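Local coordinates for inactive glucansucrase (Lactobacillus reuteri, PDB 5JBD), which is an inactive glucansucrase of glycoside hydrolase family 70, a TIM-barrel family, with a bound calcium ion, at residues V92-I97 / A118-D123; A761-R766 / Y781-Y786. All blocks are in the same frame, centred on the assembly; numbering follows the deposited sequence.

Interaction 1. Residues V92-I97 / A118-D123; sequences VQAQFI and ANINKD
Asn121, whose backbone lies against the methyl of Ala94, reaches forward along the chain with its own side chain, OD1 accepting a bond from Asp123 N at 3.1 Å. The bond is bent, 138° at the hydrogen, and the donor stands above the carbonyl plane of the amide. This is an Asx turn, and a further bond from Asn121 N to Thr124 OG1 also holds the chain as it approaches helix 126-147. Across the contact there is no hydrogen bond; the meeting is by van der Waals packing. The CB of Ala94 presses on the chain itself, with Asn121 CA 3.7 Å away. The CA atoms of Ala94 and Asn121 are 5.2 Å apart, a closeness consistent with the small side chain on the helix.

The contact is a loop lying along one side of helix 90-101, in a helical region far from the centre of the chain. Ile120 supplies the apolar side chain on the loop side. With CG1 set between the backbone N and the carbonyl carbon (chi1 61°), the longer branch of Ile120 reaches over to the helix, and its end methyl does the touching: CD1 of Ile120 meets CG2 of Ile97 at 3.6 Å and the carbonyl O of Ala94 at 3.7 Å. The two isoleucine side chains approach at about a right angle. Ile97 also leans on Met132 of helix 126-147, which joins a third element to this buried end. At the exposed end, Asn121 and Lys122 turn their CB atoms off the helix, although the Lys122 side chain touches Asp91. At the other end of the loop, beyond Ile120, Lys98 NZ bonds to Ala118 O.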
loop_
_atom_site.group_PDB
_atom_site.type_symbol
_atom_site.label_atom_id
_atom_site.label_comp_id
_atom_site.label_asym_id
_atom_site.label_seq_id
_atom_site.Cartn_x
_atom_site.Cartn_y
_atom_site.Cartn_z
ATOM N N VAL A 92 -33.484 -6.487 21.078
ATOM C CA VAL A 92 -32.642 -7.525 20.467
ATOM C C VAL A 92 -33.027 -8.922 20.971
ATOM O O VAL A 92 -32.980 -9.889 20.214
ATOM C CB VAL A 92 -31.128 -7.218 20.672
ATOM C CG1 VAL A 92 -30.241 -8.334 20.114
ATOM C CG2 VAL A 92 -30.768 -5.884 20.013
ATOM N N GLN A 93 -33.442 -9.018 22.233
ATOM C CA GLN A 93 -33.965 -10.263 22.782
ATOM C C GLN A 93 -35.164 -10.744 21.969
ATOM O O GLN A 93 -35.232 -11.914 21.572
ATOM C CB GLN A 93 -34.348 -10.081 24.260
ATOM C CG GLN A 93 -34.885 -11.332 24.960
ATOM C CD GLN A 93 -35.316 -11.077 26.393
ATOM O OE1 GLN A 93 -35.505 -9.941 26.789
ATOM N NE2 GLN A 93 -35.474 -12.138 27.172
ATOM N N ALA A 94 -36.111 -9.843 21.730
ATOM C CA ALA A 94 -37.299 -10.179 20.942
ATOM C C ALA A 94 -36.899 -10.537 19.513
ATOM O O ALA A 94 -37.448 -11.484 18.952
ATOM C CB ALA A 94 -38.315 -9.045 20.967
ATOM N N GLN A 95 -35.912 -9.830 18.952
ATOM C CA GLN A 95 -35.374 -10.186 17.627
ATOM C C GLN A 95 -34.747 -11.576 17.588
ATOM O O GLN A 95 -34.963 -12.328 16.634
ATOM C CB GLN A 95 -34.331 -9.188 17.140
ATOM C CG GLN A 95 -34.842 -7.815 16.726
ATOM C CD GLN A 95 -33.690 -6.911 16.338
ATOM O OE1 GLN A 95 -32.911 -7.241 15.451
ATOM N NE2 GLN A 95 -33.554 -5.782 17.026
ATOM N N PHE A 96 -33.987 -11.920 18.628
ATOM C CA PHE A 96 -33.390 -13.256 18.735
ATOM C C PHE A 96 -34.455 -14.344 18.706
ATOM O O PHE A 96 -34.334 -15.318 17.961
ATOM C CB PHE A 96 -32.546 -13.376 20.004
ATOM C CG PHE A 96 -31.931 -14.729 20.193
ATOM C CD1 PHE A 96 -30.749 -15.064 19.535
ATOM C CD2 PHE A 96 -32.513 -15.663 21.034
ATOM C CE1 PHE A 96 -30.170 -16.307 19.706
ATOM C CE2 PHE A 96 -31.944 -16.919 21.202
ATOM C CZ PHE A 96 -30.768 -17.239 20.538
ATOM N N ILE A 97 -35.501 -14.160 19.503
ATOM C CA ILE A 97 -36.603 -15.127 19.599
ATOM C C ILE A 97 -37.293 -15.300 18.241
ATOM O O ILE A 97 -37.446 -16.431 17.756
ATOM C CB ILE A 97 -37.608 -14.733 20.723
ATOM C CG1 ILE A 97 -36.933 -14.858 22.101
ATOM C CG2 ILE A 97 -38.862 -15.611 20.686
ATOM C CD1 ILE A 97 -37.640 -14.127 23.229
ATOM N N ALA A 118 -44.852 -13.529 15.967
ATOM C CA ALA A 118 -45.054 -12.543 14.891
ATOM C C ALA A 118 -45.006 -11.081 15.348
ATOM O O ALA A 118 -44.413 -10.244 14.663
ATOM C CB ALA A 118 -46.375 -12.800 14.176
ATOM N N ASN A 119 -45.604 -10.795 16.507
ATOM C CA ASN A 119 -45.809 -9.426 16.994
ATOM C C ASN A 119 -44.958 -9.048 18.224
ATOM O O ASN A 119 -45.096 -7.927 18.727
ATOM C CB ASN A 119 -47.298 -9.198 17.348
ATOM C CG ASN A 119 -48.245 -9.368 16.164
ATOM O OD1 ASN A 119 -47.944 -9.003 15.022
ATOM N ND2 ASN A 119 -49.425 -9.899 16.452
ATOM N N ILE A 120 -44.105 -9.949 18.725
ATOM C CA ILE A 120 -43.270 -9.615 19.891
ATOM C C ILE A 120 -42.231 -8.559 19.520
ATOM O O ILE A 120 -41.727 -8.527 18.393
ATOM C CB ILE A 120 -42.578 -10.835 20.571
ATOM C CG1 ILE A 120 -41.615 -11.575 19.624
ATOM C CG2 ILE A 120 -43.623 -11.782 21.152
ATOM C CD1 ILE A 120 -40.688 -12.542 20.329
ATOM N N ASN A 121 -41.923 -7.702 20.485
ATOM C CA ASN A 121 -40.966 -6.618 20.295
ATOM C C ASN A 121 -40.509 -6.065 21.639
ATOM O O ASN A 121 -40.868 -6.597 22.696
ATOM C CB ASN A 121 -41.594 -5.510 19.439
ATOM C CG ASN A 121 -42.949 -5.050 19.965
ATOM O OD1 ASN A 121 -43.241 -5.119 21.168
ATOM N ND2 ASN A 121 -43.787 -4.573 19.055
ATOM N N LYS A 122 -39.691 -5.022 21.582
ATOM C CA LYS A 122 -39.346 -4.186 22.733
ATOM C C LYS A 122 -40.380 -4.025 23.857
ATOM O O LYS A 122 -40.012 -4.006 25.028
ATOM C CB LYS A 122 -39.050 -2.779 22.236
ATOM C CG LYS A 122 -37.947 -2.088 23.004
ATOM C CD LYS A 122 -37.940 -0.589 22.748
ATOM C CE LYS A 122 -37.513 -0.231 21.356
ATOM N NZ LYS A 122 -37.721 1.214 21.072
ATOM N N ASP A 123 -41.647 -3.838 23.485
ATOM C CA ASP A 123 -42.718 -3.544 24.444
ATOM C C ASP A 123 -43.418 -4.758 25.038
ATOM O O ASP A 123 -44.264 -4.595 25.916
ATOM C CB ASP A 123 -43.764 -2.621 23.807
ATOM C CG ASP A 123 -43.210 -1.255 23.488
ATOM O OD1 ASP A 123 -42.445 -0.704 24.310
ATOM O OD2 ASP A 123 -43.534 -0.725 22.405
#

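Interaction 2. Residues A761-R766 / Y781-Y786; sequences AVTVTR and YANQIY
Arg766 and Tyr781 pack closely where the loop leads into strand 784-791. CB of Arg766 sits over the centre of the Tyr781 ring, 3.8 Å from its centroid, in a CH-pi contact, while the backbone N of Arg766 gives a nearly straight bond (177°) to Tyr781 O at 3.0 Å. Placing CG between the backbone N and the carbonyl carbon (chi1 50°) brings a face of the tyrosine ring against Arg766 CB. The polar ends then find outside partners: Tyr781 OH bonds to Glu172 O, and the guanidinium forms a salt bridge with Asp192 and hydrogen bonds to Leu173 O and Ser191 O. On the same buried side, CG2 of Val764 lies at the edge of the Tyr781 ring, near its plane, and comes within 3.7 Å of Tyr786 CB. Beside it, Val762 and Tyr786 exchange two backbone bonds, the shorter being Tyr786 N to Val762 O at 2.8 Å.

Around Asn783, which is exposed, and partly exposed Ala782 the contact is looser. Asn783 directs its CB off the neighbouring strand, and Ala782 touches chiefly Thr765. Here a side chain does the joining: OG1 of Thr765 accepts the N-H of Asn783, with N and OG1 3.1 Å apart. Gln784 bends at chi2 and sends NE2 back to Ala782 O, 3.2 Å away. Asn783, in a left-handed backbone conformation (phi 56°), and Gln784 both face Val764, the signature of a G1 beta bulge, which here opens the antiparallel edge strand 784-791 of the six-stranded sheet.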
loop_
_atom_site.group_PDB
_atom_site.type_symbol
_atom_site.label_atom_id
_atom_site.label_comp_id
_atom_site.label_asym_id
_atom_site.label_seq_id
_atom_site.Cartn_x
_atom_site.Cartn_y
_atom_site.Cartn_z
ATOM N N ALA A 761 -9.346 -5.584 23.876
ATOM C CA ALA A 761 -10.284 -4.531 24.248
ATOM C C ALA A 761 -9.528 -3.209 24.218
ATOM O O ALA A 761 -8.592 -2.996 24.996
ATOM C CB ALA A 761 -10.904 -4.776 25.617
ATOM N N VAL A 762 -9.926 -2.341 23.302
ATOM C CA VAL A 762 -9.359 -0.988 23.198
ATOM C C VAL A 762 -10.477 0.031 23.357
ATOM O O VAL A 762 -11.630 -0.273 23.056
ATOM C CB VAL A 762 -8.638 -0.764 21.849
ATOM C CG1 VAL A 762 -7.313 -1.500 21.840
ATOM C CG2 VAL A 762 -9.487 -1.199 20.663
ATOM N N THR A 763 -10.142 1.221 23.845
ATOM C CA THR A 763 -11.098 2.307 23.939
ATOM C C THR A 763 -10.927 3.186 22.694
ATOM O O THR A 763 -9.805 3.640 22.400
ATOM C CB THR A 763 -10.898 3.098 25.230
ATOM O OG1 THR A 763 -11.009 2.207 26.352
ATOM C CG2 THR A 763 -11.951 4.190 25.360
ATOM N N VAL A 764 -12.025 3.415 21.963
ATOM C CA VAL A 764 -11.955 4.082 20.649
ATOM C C VAL A 764 -12.941 5.224 20.410
ATOM O O VAL A 764 -13.949 5.362 21.099
ATOM C CB VAL A 764 -12.124 3.075 19.488
ATOM C CG1 VAL A 764 -11.194 1.877 19.668
ATOM C CG2 VAL A 764 -13.572 2.620 19.324
ATOM N N THR A 765 -12.625 6.033 19.395
ATOM C CA THR A 765 -13.457 7.163 18.974
ATOM C C THR A 765 -13.483 7.186 17.448
ATOM O O THR A 765 -12.455 6.956 16.793
ATOM C CB THR A 765 -12.901 8.490 19.525
ATOM O OG1 THR A 765 -13.010 8.483 20.950
ATOM C CG2 THR A 765 -13.652 9.700 18.974
ATOM N N ARG A 766 -14.661 7.460 16.891
ATOM C CA ARG A 766 -14.870 7.466 15.441
ATOM C C ARG A 766 -14.261 8.746 14.854
ATOM O O ARG A 766 -14.691 9.834 15.197
ATOM C CB ARG A 766 -16.378 7.430 15.133
ATOM C CG ARG A 766 -16.754 7.394 13.658
ATOM C CD ARG A 766 -16.419 6.061 13.027
ATOM N NE ARG A 766 -16.804 6.048 11.615
ATOM C CZ ARG A 766 -16.112 6.618 10.621
ATOM N NH1 ARG A 766 -14.979 7.278 10.871
ATOM N NH2 ARG A 766 -16.567 6.539 9.363
ATOM N N TYR A 781 -19.527 8.115 17.814
ATOM C CA TYR A 781 -19.194 7.494 19.104
ATOM C C TYR A 781 -17.790 7.868 19.561
ATOM O O TYR A 781 -16.912 8.089 18.736
ATOM C CB TYR A 781 -19.361 5.972 19.063
ATOM C CG TYR A 781 -18.712 5.244 17.914
ATOM C CD1 TYR A 781 -17.401 4.784 18.006
ATOM C CD2 TYR A 781 -19.427 4.956 16.755
ATOM C CE1 TYR A 781 -16.810 4.086 16.958
ATOM C CE2 TYR A 781 -18.847 4.253 15.697
ATOM C CZ TYR A 781 -17.540 3.815 15.803
ATOM O OH TYR A 781 -16.960 3.126 14.758
ATOM N N ALA A 782 -17.613 7.957 20.883
ATOM C CA ALA A 782 -16.329 8.300 21.500
ATOM C C ALA A 782 -16.120 7.495 22.770
ATOM O O ALA A 782 -17.080 7.217 23.502
ATOM C CB ALA A 782 -16.277 9.791 21.826
ATOM N N ASN A 783 -14.866 7.131 23.030
ATOM C CA ASN A 783 -14.481 6.474 24.282
ATOM C C ASN A 783 -15.276 5.184 24.538
ATOM O O ASN A 783 -15.731 4.933 25.657
ATOM C CB ASN A 783 -14.606 7.461 25.465
ATOM C CG ASN A 783 -13.774 8.723 25.263
ATOM O OD1 ASN A 783 -14.314 9.832 25.143
ATOM N ND2 ASN A 783 -12.465 8.561 25.212
ATOM N N GLN A 784 -15.441 4.383 23.484
ATOM C CA GLN A 784 -16.183 3.127 23.544
ATOM C C GLN A 784 -15.229 1.960 23.483
ATOM O O GLN A 784 -14.309 1.953 22.663
ATOM C CB GLN A 784 -17.156 3.003 22.367
ATOM C CG GLN A 784 -18.311 3.988 22.369
ATOM C CD GLN A 784 -19.150 3.919 23.622
ATOM O OE1 GLN A 784 -19.576 2.847 24.045
ATOM N NE2 GLN A 784 -19.397 5.077 24.225
ATOM N N ILE A 785 -15.467 0.954 24.319
ATOM C CA ILE A 785 -14.681 -0.271 24.259
ATOM C C ILE A 785 -15.078 -1.057 23.005
ATOM O O ILE A 785 -16.256 -1.301 22.772
ATOM C CB ILE A 785 -14.797 -1.101 25.563
ATOM C CG1 ILE A 785 -14.196 -0.286 26.718
ATOM C CG2 ILE A 785 -14.083 -2.438 25.393
ATOM C CD1 ILE A 785 -14.076 -0.981 28.043
ATOM N N TYR A 786 -14.062 -1.471 22.246
ATOM C CA TYR A 786 -14.191 -2.088 20.928
ATOM C C TYR A 786 -13.188 -3.235 20.861
ATOM O O TYR A 786 -12.035 -3.083 21.299
ATOM C CB TYR A 786 -13.828 -1.013 19.882
ATOM C CG TYR A 786 -13.920 -1.374 18.398
ATOM C CD1 TYR A 786 -15.133 -1.736 17.813
ATOM C CD2 TYR A 786 -12.797 -1.279 17.559
ATOM C CE1 TYR A 786 -15.218 -2.027 16.448
ATOM C CE2 TYR A 786 -12.874 -1.563 16.191
ATOM C CZ TYR A 786 -14.082 -1.930 15.632
ATOM O OH TYR A 786 -14.172 -2.223 14.277
#

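Overall arrangement
From the N terminus, the chain first runs through helix 90-101 and returns after 20 intervening residues, where interaction 1 closes a loop by laying residues 118-123 on that helix. It then enters helix 126-147 and later supplies all eight strands of the parallel TIM-barrel sheet, the last in sequence being 743-748. Only afterwards does interaction 2 close a shorter loop of 14 residues. The loops therefore follow in series, neither nesting nor crossing. Interaction 1 joins helix 90-101 to the loop before helix 126-147, far from the centre of the chain; interaction 2 joins strands 758-767 and 784-791 at a sheet edge. Their centres lie about 28 Å apart on the same side of the chain's centre, without touching.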